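Local coordinates for oxaloacetate acetyl hydrolase (Cryphonectria parasitica, PDB 3M0J), which is an enzyme of the phosphoenolpyruvate phosphomutase family, built on a TIM-type alpha/beta barrel, at residues H121-I126 and R168-Q173; L196-R201 and L219-E224; E8-A13 and L84-P89; K137-R142 and Q173-E178. All blocks are in the same frame, centred on the assembly; numbering follows the deposited sequence.

Contact 1. Residues H121-I126 and R168-Q173; sequences HLEDQI and RTDALQ. With OAF (2,2-difluoro-3,3-dihydroxybutanedioic acid), chain B.
This is a buried polar contact between the C-terminal ends of two neighbouring parallel strands, 119-122 and 164-169, lining the ligand pocket. Arg-168 N donates to Leu-122 O over 2.9 Å. Arg-168 reaches past Glu-123 with an extended chain, its CG anti to the backbone N (chi1 167°), and the two side chains run side by side. Glu-123 OE1 sits over one face of the guanidinium, 3.4 Å from Arg-168 NE. No N-H points at it, so this salt bridge works through charge alone. Asp-170 takes the edge instead: Arg-168 NE meets OD2 of Asp-170 at 2.8 Å, and Arg-168 NH2 meets its OD1 at 3.0 Å. This side-on, two-nitrogen grip would hold the guanidinium against rotation. In the TIM-barrel fold of this family the active site lies at these strand ends. Here Arg-168 NH1 donates to O3 of the ligand OAF at 2.7 Å, and Arg-168 NH2 to its O5 at 2.9 Å. His-121 lies alongside the arginine, and its NE2 is hydrogen-bonded to Tyr-50. Asp-124 grips the end of strand 164-169 and the loop after it. Its OD1 accepts a nearly straight bond from Asp-170 N at 2.8 Å, and its OD2 accepts from Thr-169 OG1 at 2.7 Å. Thr-169 OG1 in turn accepts from Ala-171 N, an ST turn. Asp-124 OD2 also pairs with Arg-183, and Glu-123 OE2 with Lys-129.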
loop_
_atom_site.group_PDB
_atom_site.type_symbol
_atom_site.label_atom_id
_atom_site.label_comp_id
_atom_site.label_asym_id
_atom_site.label_seq_id
_atom_site.Cartn_x
_atom_site.Cartn_y
_atom_site.Cartn_z
ATOM N N HIS A 121 18.119 -6.787 11.131
ATOM C CA HIS A 121 18.207 -7.590 12.352
ATOM C C HIS A 121 16.951 -8.420 12.594
ATOM O O HIS A 121 15.820 -7.931 12.446
ATOM C CB HIS A 121 18.638 -6.774 13.580
ATOM C CG HIS A 121 17.690 -5.688 14.000
ATOM N ND1 HIS A 121 16.507 -5.938 14.654
ATOM C CD2 HIS A 121 17.813 -4.337 13.933
ATOM C CE1 HIS A 121 15.929 -4.782 14.967
ATOM N NE2 HIS A 121 16.695 -3.806 14.535
ATOM N N LEU A 122 17.175 -9.693 12.920
ATOM C CA LEU A 122 16.123 -10.693 13.044
ATOM C C LEU A 122 16.244 -11.298 14.441
ATOM O O LEU A 122 17.318 -11.766 14.811
ATOM C CB LEU A 122 16.326 -11.765 11.962
ATOM C CG LEU A 122 15.560 -13.083 12.035
ATOM C CD1 LEU A 122 14.071 -12.816 12.082
ATOM C CD2 LEU A 122 15.924 -13.938 10.831
ATOM N N GLU A 123 15.150 -11.269 15.207
ATOM C CA GLU A 123 15.179 -11.596 16.628
ATOM C C GLU A 123 14.475 -12.903 16.977
ATOM O O GLU A 123 13.842 -13.548 16.125
ATOM C CB GLU A 123 14.595 -10.444 17.455
ATOM C CG GLU A 123 13.117 -10.210 17.196
ATOM C CD GLU A 123 12.680 -8.778 17.512
ATOM O OE1 GLU A 123 13.412 -7.837 17.135
ATOM O OE2 GLU A 123 11.604 -8.604 18.128
ATOM N N ASP A 124 14.642 -13.305 18.231
ATOM C CA ASP A 124 14.093 -14.549 18.736
ATOM C C ASP A 124 12.850 -14.351 19.609
ATOM O O ASP A 124 12.451 -15.261 20.328
ATOM C CB ASP A 124 15.164 -15.326 19.506
ATOM C CG ASP A 124 15.751 -14.534 20.647
ATOM O OD1 ASP A 124 15.441 -13.324 20.769
ATOM O OD2 ASP A 124 16.527 -15.120 21.431
ATOM N N GLN A 125 12.233 -13.174 19.547
ATOM C CA GLN A 125 10.990 -12.954 20.283
ATOM C C GLN A 125 9.854 -13.831 19.756
ATOM O O GLN A 125 9.863 -14.243 18.589
ATOM C CB GLN A 125 10.592 -11.477 20.238
ATOM C CG GLN A 125 11.538 -10.567 21.011
ATOM C CD GLN A 125 10.929 -9.213 21.311
ATOM O OE1 GLN A 125 11.546 -8.167 21.072
ATOM N NE2 GLN A 125 9.711 -9.217 21.819
ATOM N N ILE A 126 8.878 -14.127 20.610
ATOM C CA ILE A 126 7.666 -14.760 20.113
ATOM C C ILE A 126 7.007 -13.805 19.123
ATOM O O ILE A 126 7.259 -12.602 19.153
ATOM C CB ILE A 126 6.691 -15.117 21.246
ATOM C CG1 ILE A 126 6.249 -13.845 21.972
ATOM C CG2 ILE A 126 7.352 -16.101 22.220
ATOM C CD1 ILE A 126 5.099 -14.076 22.917
ATOM N N ARG A 168 19.691 -11.021 16.229
ATOM C CA ARG A 168 19.398 -10.355 17.482
ATOM C C ARG A 168 18.813 -11.356 18.462
ATOM O O ARG A 168 17.954 -12.155 18.097
ATOM C CB ARG A 168 18.399 -9.227 17.237
ATOM C CG ARG A 168 17.785 -8.677 18.522
ATOM C CD ARG A 168 16.935 -7.425 18.232
ATOM N NE ARG A 168 15.975 -7.183 19.313
ATOM C CZ ARG A 168 15.272 -6.059 19.441
ATOM N NH1 ARG A 168 15.452 -5.042 18.587
ATOM N NH2 ARG A 168 14.386 -5.945 20.426
ATOM N N THR A 169 19.276 -11.305 19.707
ATOM C CA THR A 169 18.629 -12.073 20.768
ATOM C C THR A 169 18.093 -11.175 21.866
ATOM O O THR A 169 18.798 -10.311 22.395
ATOM C CB THR A 169 19.528 -13.179 21.383
ATOM O OG1 THR A 169 18.775 -13.875 22.385
ATOM C CG2 THR A 169 20.769 -12.573 22.027
ATOM N N ASP A 170 16.823 -11.400 22.181
ATOM C CA ASP A 170 16.116 -10.716 23.252
ATOM C C ASP A 170 16.061 -11.570 24.512
ATOM O O ASP A 170 15.248 -11.317 25.398
ATOM C CB ASP A 170 14.709 -10.416 22.762
ATOM C CG ASP A 170 14.677 -9.196 21.878
ATOM O OD1 ASP A 170 14.700 -8.090 22.438
ATOM O OD2 ASP A 170 14.676 -9.332 20.642
ATOM N N ALA A 171 16.926 -12.580 24.584
ATOM C CA ALA A 171 16.838 -13.591 25.637
ATOM C C ALA A 171 17.378 -13.149 26.992
ATOM O O ALA A 171 17.138 -13.814 28.000
ATOM C CB ALA A 171 17.538 -14.869 25.194
ATOM N N LEU A 172 18.095 -12.032 27.034
ATOM C CA LEU A 172 18.721 -11.617 28.288
ATOM C C LEU A 172 17.670 -11.455 29.383
ATOM O O LEU A 172 17.812 -12.004 30.480
ATOM C CB LEU A 172 19.532 -10.332 28.106
ATOM C CG LEU A 172 20.303 -9.864 29.343
ATOM C CD1 LEU A 172 21.243 -10.957 29.811
ATOM C CD2 LEU A 172 21.066 -8.576 29.067
ATOM N N GLN A 173 16.609 -10.711 29.083
ATOM C CA GLN A 173 15.590 -10.396 30.084
ATOM C C GLN A 173 15.070 -11.637 30.808
ATOM O O GLN A 173 14.955 -11.636 32.030
ATOM C CB GLN A 173 14.422 -9.622 29.448
ATOM C CG GLN A 173 13.401 -9.067 30.451
ATOM C CD GLN A 173 12.241 -8.366 29.755
ATOM O OE1 GLN A 173 12.398 -7.273 29.211
ATOM N NE2 GLN A 173 11.077 -9.000 29.760
HETATM O O2 OAF B . 14.023 0.611 17.025
HETATM C C1 OAF B . 13.695 -0.528 17.145
HETATM O O1 OAF B . 12.506 -0.979 16.585
HETATM C C2 OAF B . 14.442 -1.468 18.096
HETATM O O4 OAF B . 15.835 -1.259 17.991
HETATM O O3 OAF B . 14.180 -2.798 17.740
HETATM C C3 OAF B . 13.919 -1.142 19.518
HETATM F F1 OAF B . 14.529 -0.005 19.978
HETATM F F2 OAF B . 12.569 -0.944 19.544
HETATM C C4 OAF B . 14.212 -2.318 20.438
HETATM O O5 OAF B . 13.404 -3.182 20.584
HETATM O O6 OAF B . 15.377 -2.258 21.199
#

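Contact 2. Residues L196-R201 and L219-E224; sequences LLEGFR and LLNSVE. With CA (calcium ion), chain D; OAF (2,2-difluoro-3,3-dihydroxybutanedioic acid), chain B.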
loop_
_atom_site.group_PDB
_atom_site.type_symbol
_atom_site.label_atom_id
_atom_site.label_comp_id
_atom_site.label_asym_id
_atom_site.label_seq_id
_atom_site.Cartn_x
_atom_site.Cartn_y
_atom_site.Cartn_z
ATOM N N LEU A 196 23.622 -9.277 17.682
ATOM C CA LEU A 196 23.109 -8.168 18.469
ATOM C C LEU A 196 22.527 -8.723 19.754
ATOM O O LEU A 196 21.478 -9.381 19.739
ATOM C CB LEU A 196 22.050 -7.392 17.681
ATOM C CG LEU A 196 21.065 -6.450 18.388
ATOM C CD1 LEU A 196 21.682 -5.548 19.438
ATOM C CD2 LEU A 196 20.304 -5.653 17.338
ATOM N N LEU A 197 23.224 -8.498 20.865
ATOM C CA LEU A 197 22.680 -8.843 22.172
ATOM C C LEU A 197 21.901 -7.624 22.646
ATOM O O LEU A 197 22.488 -6.576 22.924
ATOM C CB LEU A 197 23.794 -9.242 23.166
ATOM C CG LEU A 197 23.367 -10.059 24.404
ATOM C CD1 LEU A 197 24.566 -10.670 25.121
ATOM C CD2 LEU A 197 22.545 -9.217 25.381
ATOM N N GLU A 198 20.580 -7.757 22.706
ATOM C CA GLU A 198 19.690 -6.627 22.979
ATOM C C GLU A 198 19.634 -6.313 24.473
ATOM O O GLU A 198 19.596 -7.224 25.317
ATOM C CB GLU A 198 18.283 -6.928 22.460
ATOM C CG GLU A 198 17.204 -6.016 22.995
ATOM C CD GLU A 198 17.077 -4.723 22.228
ATOM O OE1 GLU A 198 17.909 -4.453 21.318
ATOM O OE2 GLU A 198 16.125 -3.960 22.535
ATOM N N GLY A 199 19.632 -5.022 24.793
ATOM C CA GLY A 199 19.370 -4.567 26.148
ATOM C C GLY A 199 20.374 -4.963 27.208
ATOM O O GLY A 199 20.002 -5.530 28.232
ATOM N N PHE A 200 21.643 -4.643 26.987
ATOM C CA PHE A 200 22.659 -4.916 28.003
ATOM C C PHE A 200 22.226 -4.275 29.316
ATOM O O PHE A 200 21.561 -3.242 29.325
ATOM C CB PHE A 200 24.021 -4.358 27.590
ATOM C CG PHE A 200 24.688 -5.121 26.492
ATOM C CD1 PHE A 200 25.078 -6.428 26.682
ATOM C CD2 PHE A 200 24.938 -4.522 25.271
ATOM C CE1 PHE A 200 25.703 -7.137 25.665
ATOM C CE2 PHE A 200 25.565 -5.218 24.251
ATOM C CZ PHE A 200 25.948 -6.526 24.455
ATOM N N ARG A 201 22.600 -4.903 30.421
ATOM C CA ARG A 201 22.253 -4.401 31.738
ATOM C C ARG A 201 23.414 -3.595 32.310
ATOM O O ARG A 201 23.234 -2.796 33.230
ATOM C CB ARG A 201 21.888 -5.569 32.660
ATOM C CG ARG A 201 20.642 -6.322 32.204
ATOM C CD ARG A 201 20.576 -7.750 32.745
ATOM N NE ARG A 201 20.554 -7.799 34.204
ATOM C CZ ARG A 201 19.505 -7.463 34.951
ATOM N NH1 ARG A 201 19.580 -7.548 36.276
ATOM N NH2 ARG A 201 18.384 -7.033 34.379
ATOM N N LEU A 219 26.780 -5.755 17.032
ATOM C CA LEU A 219 26.118 -4.470 16.854
ATOM C C LEU A 219 25.515 -4.073 18.190
ATOM O O LEU A 219 24.887 -4.885 18.851
ATOM C CB LEU A 219 25.030 -4.628 15.796
ATOM C CG LEU A 219 24.129 -3.436 15.480
ATOM C CD1 LEU A 219 23.509 -3.657 14.103
ATOM C CD2 LEU A 219 23.044 -3.224 16.530
ATOM N N LEU A 220 25.750 -2.835 18.599
ATOM C CA LEU A 220 25.210 -2.339 19.848
ATOM C C LEU A 220 23.981 -1.503 19.563
ATOM O O LEU A 220 24.045 -0.589 18.760
ATOM C CB LEU A 220 26.259 -1.467 20.525
ATOM C CG LEU A 220 25.817 -0.713 21.774
ATOM C CD1 LEU A 220 25.418 -1.726 22.871
ATOM C CD2 LEU A 220 26.963 0.167 22.226
ATOM N N ASN A 221 22.858 -1.826 20.205
ATOM C CA ASN A 221 21.636 -1.051 20.011
ATOM C C ASN A 221 21.427 -0.039 21.138
ATOM O O ASN A 221 21.000 -0.385 22.247
ATOM C CB ASN A 221 20.422 -1.964 19.898
ATOM C CG ASN A 221 19.118 -1.189 19.804
ATOM O OD1 ASN A 221 19.110 -0.027 19.410
ATOM N ND2 ASN A 221 18.017 -1.820 20.189
ATOM N N SER A 222 21.749 1.210 20.857
ATOM C CA SER A 222 21.558 2.268 21.828
ATOM C C SER A 222 20.109 2.718 21.772
ATOM O O SER A 222 19.618 3.102 20.715
ATOM C CB SER A 222 22.485 3.442 21.523
ATOM O OG SER A 222 22.291 4.488 22.465
ATOM N N VAL A 223 19.416 2.639 22.900
ATOM C CA VAL A 223 18.020 3.059 22.965
ATOM C C VAL A 223 17.935 4.307 23.824
ATOM O O VAL A 223 18.082 4.240 25.036
ATOM C CB VAL A 223 17.124 1.947 23.529
ATOM C CG1 VAL A 223 15.695 2.440 23.701
ATOM C CG2 VAL A 223 17.152 0.743 22.595
ATOM N N GLU A 224 17.726 5.449 23.179
ATOM C CA GLU A 224 17.756 6.726 23.880
ATOM C C GLU A 224 16.692 6.775 24.962
ATOM O O GLU A 224 15.513 6.556 24.686
ATOM C CB GLU A 224 17.570 7.875 22.899
ATOM C CG GLU A 224 17.432 9.246 23.574
ATOM C CD GLU A 224 18.702 9.716 24.270
ATOM O OE1 GLU A 224 19.734 9.012 24.234
ATOM O OE2 GLU A 224 18.671 10.817 24.855
HETATM CA CA CA D . 18.526 11.396 27.049
HETATM O O2 OAF B . 14.023 0.611 17.025
HETATM C C1 OAF B . 13.695 -0.528 17.145
HETATM O O1 OAF B . 12.506 -0.979 16.585
HETATM C C2 OAF B . 14.442 -1.468 18.096
HETATM O O4 OAF B . 15.835 -1.259 17.991
HETATM O O3 OAF B . 14.180 -2.798 17.740
HETATM C C3 OAF B . 13.919 -1.142 19.518
HETATM F F1 OAF B . 14.529 -0.005 19.978
HETATM F F2 OAF B . 12.569 -0.944 19.544
HETATM C C4 OAF B . 14.212 -2.318 20.438
HETATM O O5 OAF B . 13.404 -3.182 20.584
HETATM O O6 OAF B . 15.377 -2.258 21.199
HETATM O O HOH W 1 22.529 -3.845 22.293
HETATM O O HOH W 2 25.018 -6.425 21.147
HETATM O O HOH W 3 22.152 -2.280 24.941
HETATM O O HOH W 4 20.272 13.083 27.122
HETATM O O HOH W 5 20.144 9.821 27.705
#
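Asn-221 and Glu-198 meet with amide and carboxylate planes 31° apart. Asn-221 ND2 donates to the syn lone pair of Glu-198 OE1 at 2.9 Å, nearly straight and in the amide plane. The glutamate chain is bent at chi2 (84°), which turns its carboxylate back toward the amide. The same ND2 makes a weak bond to OAF O6, an atom whose position is less certain. The other end of the amide is held by Ser-247, which bonds to Asn-221 OD1. Strands 194-197 and 219-222 are the two outermost of the sheet, and their meeting closes the barrel. Between them single waters bridge the backbones. One water accepts from Leu-197 N and donates to Leu-219 O; another accepts from Asn-221 N and donates to Leu-197 O at 2.8 Å. Leu-196 crosses Leu-219 at a slant, with Leu-196 CD2 3.7 Å from Leu-219 CD2. Leu-196 CD1 lies 3.8 Å from Asn-221 CB. Further out, the Phe-200 ring presents its edge to Leu-220 CD1, which lies 3.7 Å from Phe-200 CD2. At the far end Glu-224 OE2 binds a calcium ion at 2.3 Å. Asn-225 and two residues of the second subunit, Thr-273 and Asp-275, also bind this ion.

Contact 3. Residues E8-A13 and L84-P89; sequences EPFSGA and LDPFGP
Phe-10 has its CG anti to the carbonyl carbon (chi1 -44°), which carries the ring alongside Pro-86, with Phe-10 CE1 3.7 Å from Pro-86 CB. Phe-87 takes a similar rotamer (chi1 -55°) and lies beside Pro-9. Phe-87 CE1 is 3.6 Å from Pro-9 CD. The two proline rings also meet, CB of Pro-9 to CB of Pro-86 at 4.0 Å. Two beta turns face each other here: a type II turn at 8-11, leading into helix 12-22, and a type I turn at 85-88, between helix 71-82 and strand 91-94. The contact thus joins the start of the modelled chain to a surface loop of the barrel. Pro-86 O links the turns. It accepts from Phe-10 N at 2.9 Å, on a lone pair in the carbonyl plane, and from a water that also accepts from Ser-11 N. Pro-9 CA adds a C-H...O contact to the same oxygen. Ser-11 OG closes its own turn by donating to Glu-8 O at 2.6 Å. Leu-159 of the third subunit packs on Pro-9, Phe-10 and Pro-86, and Arg-160 of that subunit pairs with Glu-8.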
loop_
_atom_site.group_PDB
_atom_site.type_symbol
_atom_site.label_atom_id
_atom_site.label_comp_id
_atom_site.label_asym_id
_atom_site.label_seq_id
_atom_site.Cartn_x
_atom_site.Cartn_y
_atom_site.Cartn_z
ATOM N N GLU A 8 27.756 1.305 -7.976
ATOM C CA GLU A 8 26.480 1.184 -8.667
ATOM C C GLU A 8 25.307 1.626 -7.806
ATOM O O GLU A 8 25.384 1.605 -6.576
ATOM C CB GLU A 8 26.258 -0.255 -9.138
ATOM C CG GLU A 8 27.192 -0.704 -10.250
ATOM C CD GLU A 8 27.306 0.321 -11.359
ATOM O OE1 GLU A 8 28.010 1.338 -11.168
ATOM O OE2 GLU A 8 26.697 0.107 -12.426
ATOM N N PRO A 9 24.208 2.032 -8.455
ATOM C CA PRO A 9 23.005 2.379 -7.696
ATOM C C PRO A 9 22.459 1.135 -7.022
ATOM O O PRO A 9 22.732 0.026 -7.499
ATOM C CB PRO A 9 22.035 2.831 -8.787
ATOM C CG PRO A 9 22.535 2.110 -10.027
ATOM C CD PRO A 9 24.017 2.249 -9.898
ATOM N N PHE A 10 21.717 1.311 -5.933
ATOM C CA PHE A 10 21.058 0.206 -5.228
ATOM C C PHE A 10 22.020 -0.839 -4.668
ATOM O O PHE A 10 21.656 -2.010 -4.529
ATOM C CB PHE A 10 20.026 -0.485 -6.128
ATOM C CG PHE A 10 19.175 0.472 -6.904
ATOM C CD1 PHE A 10 18.449 1.452 -6.248
ATOM C CD2 PHE A 10 19.115 0.403 -8.289
ATOM C CE1 PHE A 10 17.652 2.333 -6.961
ATOM C CE2 PHE A 10 18.334 1.284 -9.009
ATOM C CZ PHE A 10 17.599 2.254 -8.344
ATOM N N SER A 11 23.229 -0.410 -4.320
ATOM C CA SER A 11 24.257 -1.337 -3.854
ATOM C C SER A 11 24.540 -1.197 -2.364
ATOM O O SER A 11 25.653 -1.455 -1.902
ATOM C CB SER A 11 25.542 -1.151 -4.666
ATOM O OG SER A 11 26.055 0.152 -4.487
ATOM N N GLY A 12 23.517 -0.817 -1.602
ATOM C CA GLY A 12 23.674 -0.656 -0.171
ATOM C C GLY A 12 24.248 -1.891 0.524
ATOM O O GLY A 12 25.093 -1.775 1.409
ATOM N N ALA A 13 23.792 -3.084 0.140
ATOM C CA ALA A 13 24.304 -4.308 0.772
ATOM C C ALA A 13 25.825 -4.446 0.567
ATOM O O ALA A 13 26.572 -4.767 1.491
ATOM C CB ALA A 13 23.578 -5.535 0.246
ATOM N N LEU A 84 15.953 6.788 -1.323
ATOM C CA LEU A 84 15.862 8.230 -1.506
ATOM C C LEU A 84 17.037 8.707 -2.330
ATOM O O LEU A 84 16.901 9.601 -3.173
ATOM C CB LEU A 84 15.858 8.936 -0.153
ATOM C CG LEU A 84 14.614 8.632 0.672
ATOM C CD1 LEU A 84 14.763 9.215 2.087
ATOM C CD2 LEU A 84 13.403 9.210 -0.045
ATOM N N ASP A 85 18.201 8.120 -2.063
ATOM C CA ASP A 85 19.369 8.309 -2.912
ATOM C C ASP A 85 19.903 6.932 -3.313
ATOM O O ASP A 85 20.439 6.207 -2.492
ATOM C CB ASP A 85 20.425 9.131 -2.169
ATOM C CG ASP A 85 21.704 9.341 -2.973
ATOM O OD1 ASP A 85 21.784 8.952 -4.159
ATOM O OD2 ASP A 85 22.647 9.906 -2.388
ATOM N N PRO A 86 19.718 6.566 -4.581
ATOM C CA PRO A 86 20.177 5.277 -5.109
ATOM C C PRO A 86 21.684 5.112 -4.955
ATOM O O PRO A 86 22.191 3.993 -5.039
ATOM C CB PRO A 86 19.821 5.366 -6.594
ATOM C CG PRO A 86 18.684 6.318 -6.658
ATOM C CD PRO A 86 18.934 7.328 -5.568
ATOM N N PHE A 87 22.392 6.217 -4.737
ATOM C CA PHE A 87 23.837 6.167 -4.588
ATOM C C PHE A 87 24.247 6.531 -3.166
ATOM O O PHE A 87 25.419 6.770 -2.907
ATOM C CB PHE A 87 24.511 7.136 -5.561
ATOM C CG PHE A 87 24.119 6.927 -6.996
ATOM C CD1 PHE A 87 24.754 5.966 -7.766
ATOM C CD2 PHE A 87 23.124 7.693 -7.575
ATOM C CE1 PHE A 87 24.399 5.771 -9.088
ATOM C CE2 PHE A 87 22.762 7.498 -8.895
ATOM C CZ PHE A 87 23.401 6.537 -9.648
ATOM N N GLY A 88 23.280 6.590 -2.256
ATOM C CA GLY A 88 23.548 7.017 -0.895
ATOM C C GLY A 88 23.952 5.911 0.068
ATOM O O GLY A 88 24.297 4.804 -0.342
ATOM N N PRO A 89 23.912 6.210 1.375
ATOM C CA PRO A 89 24.377 5.297 2.422
ATOM C C PRO A 89 23.486 4.074 2.553
ATOM O O PRO A 89 22.277 4.145 2.305
ATOM C CB PRO A 89 24.266 6.151 3.692
ATOM C CG PRO A 89 23.166 7.124 3.366
ATOM C CD PRO A 89 23.461 7.494 1.938
HETATM O O HOH W 6 23.705 2.354 -3.454
#

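Contact 4. Residues K137-R142 and Q173-E178; sequences KKVVSR and QSLGYE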
loop_
_atom_site.group_PDB
_atom_site.type_symbol
_atom_site.label_atom_id
_atom_site.label_comp_id
_atom_site.label_asym_id
_atom_site.label_seq_id
_atom_site.Cartn_x
_atom_site.Cartn_y
_atom_site.Cartn_z
ATOM N N LYS A 137 8.859 -9.784 28.245
ATOM C CA LYS A 137 9.309 -10.123 26.891
ATOM C C LYS A 137 9.816 -11.560 26.779
ATOM O O LYS A 137 10.890 -11.883 27.287
ATOM C CB LYS A 137 10.420 -9.146 26.465
ATOM C CG LYS A 137 10.980 -9.371 25.075
ATOM C CD LYS A 137 12.031 -8.310 24.735
ATOM C CE LYS A 137 13.203 -8.370 25.713
ATOM N NZ LYS A 137 14.410 -7.630 25.207
ATOM N N LYS A 138 9.046 -12.409 26.096
ATOM C CA LYS A 138 9.364 -13.831 25.968
ATOM C C LYS A 138 10.001 -14.176 24.620
ATOM O O LYS A 138 9.706 -13.547 23.603
ATOM C CB LYS A 138 8.103 -14.680 26.158
ATOM C CG LYS A 138 7.486 -14.573 27.553
ATOM N N VAL A 139 10.848 -15.201 24.612
ATOM C CA VAL A 139 11.511 -15.624 23.387
ATOM C C VAL A 139 11.170 -17.071 23.049
ATOM O O VAL A 139 10.763 -17.851 23.922
ATOM C CB VAL A 139 13.041 -15.480 23.477
ATOM C CG1 VAL A 139 13.436 -14.029 23.702
ATOM C CG2 VAL A 139 13.607 -16.400 24.571
ATOM N N VAL A 140 11.332 -17.427 21.777
ATOM C CA VAL A 140 11.086 -18.792 21.337
ATOM C C VAL A 140 12.294 -19.637 21.699
ATOM O O VAL A 140 13.315 -19.109 22.128
ATOM C CB VAL A 140 10.814 -18.861 19.815
ATOM C CG1 VAL A 140 9.587 -18.012 19.463
ATOM C CG2 VAL A 140 12.034 -18.405 19.023
ATOM N N SER A 141 12.172 -20.953 21.551
ATOM C CA SER A 141 13.275 -21.853 21.832
ATOM C C SER A 141 14.453 -21.595 20.899
ATOM O O SER A 141 14.296 -21.013 19.827
ATOM C CB SER A 141 12.825 -23.293 21.626
ATOM O OG SER A 141 12.710 -23.544 20.235
ATOM N N ARG A 142 15.628 -22.056 21.301
ATOM C CA ARG A 142 16.808 -21.915 20.462
ATOM C C ARG A 142 16.552 -22.520 19.083
ATOM O O ARG A 142 16.847 -21.906 18.053
ATOM C CB ARG A 142 18.007 -22.579 21.136
ATOM C CG ARG A 142 19.333 -22.288 20.472
ATOM C CD ARG A 142 20.457 -22.886 21.293
ATOM N NE ARG A 142 20.444 -22.375 22.659
ATOM C CZ ARG A 142 21.244 -22.806 23.626
ATOM N NH1 ARG A 142 22.124 -23.769 23.387
ATOM N NH2 ARG A 142 21.159 -22.276 24.836
ATOM N N GLN A 173 16.609 -10.711 29.083
ATOM C CA GLN A 173 15.590 -10.396 30.084
ATOM C C GLN A 173 15.070 -11.637 30.808
ATOM O O GLN A 173 14.955 -11.636 32.030
ATOM C CB GLN A 173 14.422 -9.622 29.448
ATOM C CG GLN A 173 13.401 -9.067 30.451
ATOM C CD GLN A 173 12.241 -8.366 29.755
ATOM O OE1 GLN A 173 12.398 -7.273 29.211
ATOM N NE2 GLN A 173 11.077 -9.000 29.760
ATOM N N SER A 174 14.761 -12.694 30.059
ATOM C CA SER A 174 14.094 -13.860 30.638
ATOM C C SER A 174 15.004 -15.057 30.891
ATOM O O SER A 174 14.733 -15.851 31.791
ATOM C CB SER A 174 12.899 -14.296 29.777
ATOM O OG SER A 174 13.310 -14.787 28.504
ATOM N N LEU A 175 16.078 -15.188 30.113
ATOM C CA LEU A 175 16.922 -16.384 30.172
ATOM C C LEU A 175 18.369 -16.137 30.581
ATOM O O LEU A 175 19.099 -17.079 30.885
ATOM C CB LEU A 175 16.905 -17.128 28.831
ATOM C CG LEU A 175 15.531 -17.580 28.343
ATOM C CD1 LEU A 175 15.637 -18.348 27.028
ATOM C CD2 LEU A 175 14.860 -18.442 29.413
ATOM N N GLY A 176 18.801 -14.883 30.564
ATOM C CA GLY A 176 20.126 -14.564 31.062
ATOM C C GLY A 176 21.217 -14.471 30.013
ATOM O O GLY A 176 20.996 -14.748 28.842
ATOM N N TYR A 177 22.411 -14.097 30.459
ATOM C CA TYR A 177 23.545 -13.812 29.588
ATOM C C TYR A 177 24.048 -15.034 28.824
ATOM O O TYR A 177 24.131 -15.011 27.598
ATOM C CB TYR A 177 24.679 -13.180 30.413
ATOM C CG TYR A 177 25.950 -12.879 29.645
ATOM C CD1 TYR A 177 26.121 -11.673 28.980
ATOM C CD2 TYR A 177 26.989 -13.795 29.610
ATOM C CE1 TYR A 177 27.290 -11.400 28.291
ATOM C CE2 TYR A 177 28.159 -13.528 28.928
ATOM C CZ TYR A 177 28.305 -12.330 28.271
ATOM O OH TYR A 177 29.465 -12.070 27.581
ATOM N N GLU A 178 24.393 -16.100 29.539
ATOM C CA GLU A 178 24.941 -17.278 28.872
ATOM C C GLU A 178 24.044 -17.759 27.728
ATOM O O GLU A 178 24.534 -18.162 26.672
ATOM C CB GLU A 178 25.169 -18.409 29.877
ATOM C CG GLU A 178 25.841 -19.632 29.282
ATOM O OE1 GLU A 178 26.181 -20.449 31.485
HETATM O O HOH W 7 13.565 -12.393 27.168
HETATM O O HOH W 8 16.545 -8.751 26.798
HETATM O O HOH W 9 11.322 -16.385 27.363
#
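Lys-137 and Gln-173 cross at a surface contact between the loop before helix 142-158 and the short helix 172-175. The lysine chain starts extended and bends at chi3 (61°). The bend takes CE past the glutamine side chain, which itself runs out straight with CG anti to the backbone N (chi1 -171°). The amide of Gln-173 rests against Lys-137 CB, but its two ends are probably exchanged in the model, so its bonding is uncertain. The bonds of the ammonium end are clear. Lys-137 NZ donates to a water at 2.9 Å, and Gln-173 N donates to the same water at 3.0 Å. NZ also bonds to Gly-132 O and forms a salt bridge with Asp-170. Ser-174 holds its OG between the backbone N and the carbonyl carbon (chi1 67°), where it meets two waters. Ser-174 OG donates to one at 2.8 Å, and that water donates to Lys-137 O at 2.7 Å. The other donates to Ser-174 OG and accepts from Val-139 N at 3.0 Å. Beside this polar row, Val-139 CG2 touches Leu-175 CD1 at 3.7 Å, the two side chains meeting at a slant. Arg-183 of helix 177-189 also packs on both. The clear polar links across the contact run through water. Loop and helix are thus joined by packing and three water bridges, and the lysine charge is probably balanced largely by Asp-170.

Overall arrangement
Contacts 1, 2 and 4 cluster on one side of the chain's centre, and contact 3 lies on the opposite side. The centres of contacts 1 and 4 are about 7 Å apart; they share Gln-173 and helix 172-175, and their segments alternate along the chain. Contact 2 follows both in sequence, its centre about 11 Å from that of contact 1. Strands 164-169 and 194-197 are neighbours in the parallel barrel sheet. Contacts 1 and 2 thus gather at the strand ends round OAF. Contact 4 lies outside them, and a salt bridge ties its loop to the residues that grip the ligand-binding arginine. Contact 3 closes first along the chain, about 27 to 36 Å from the other centres, at a subunit interface.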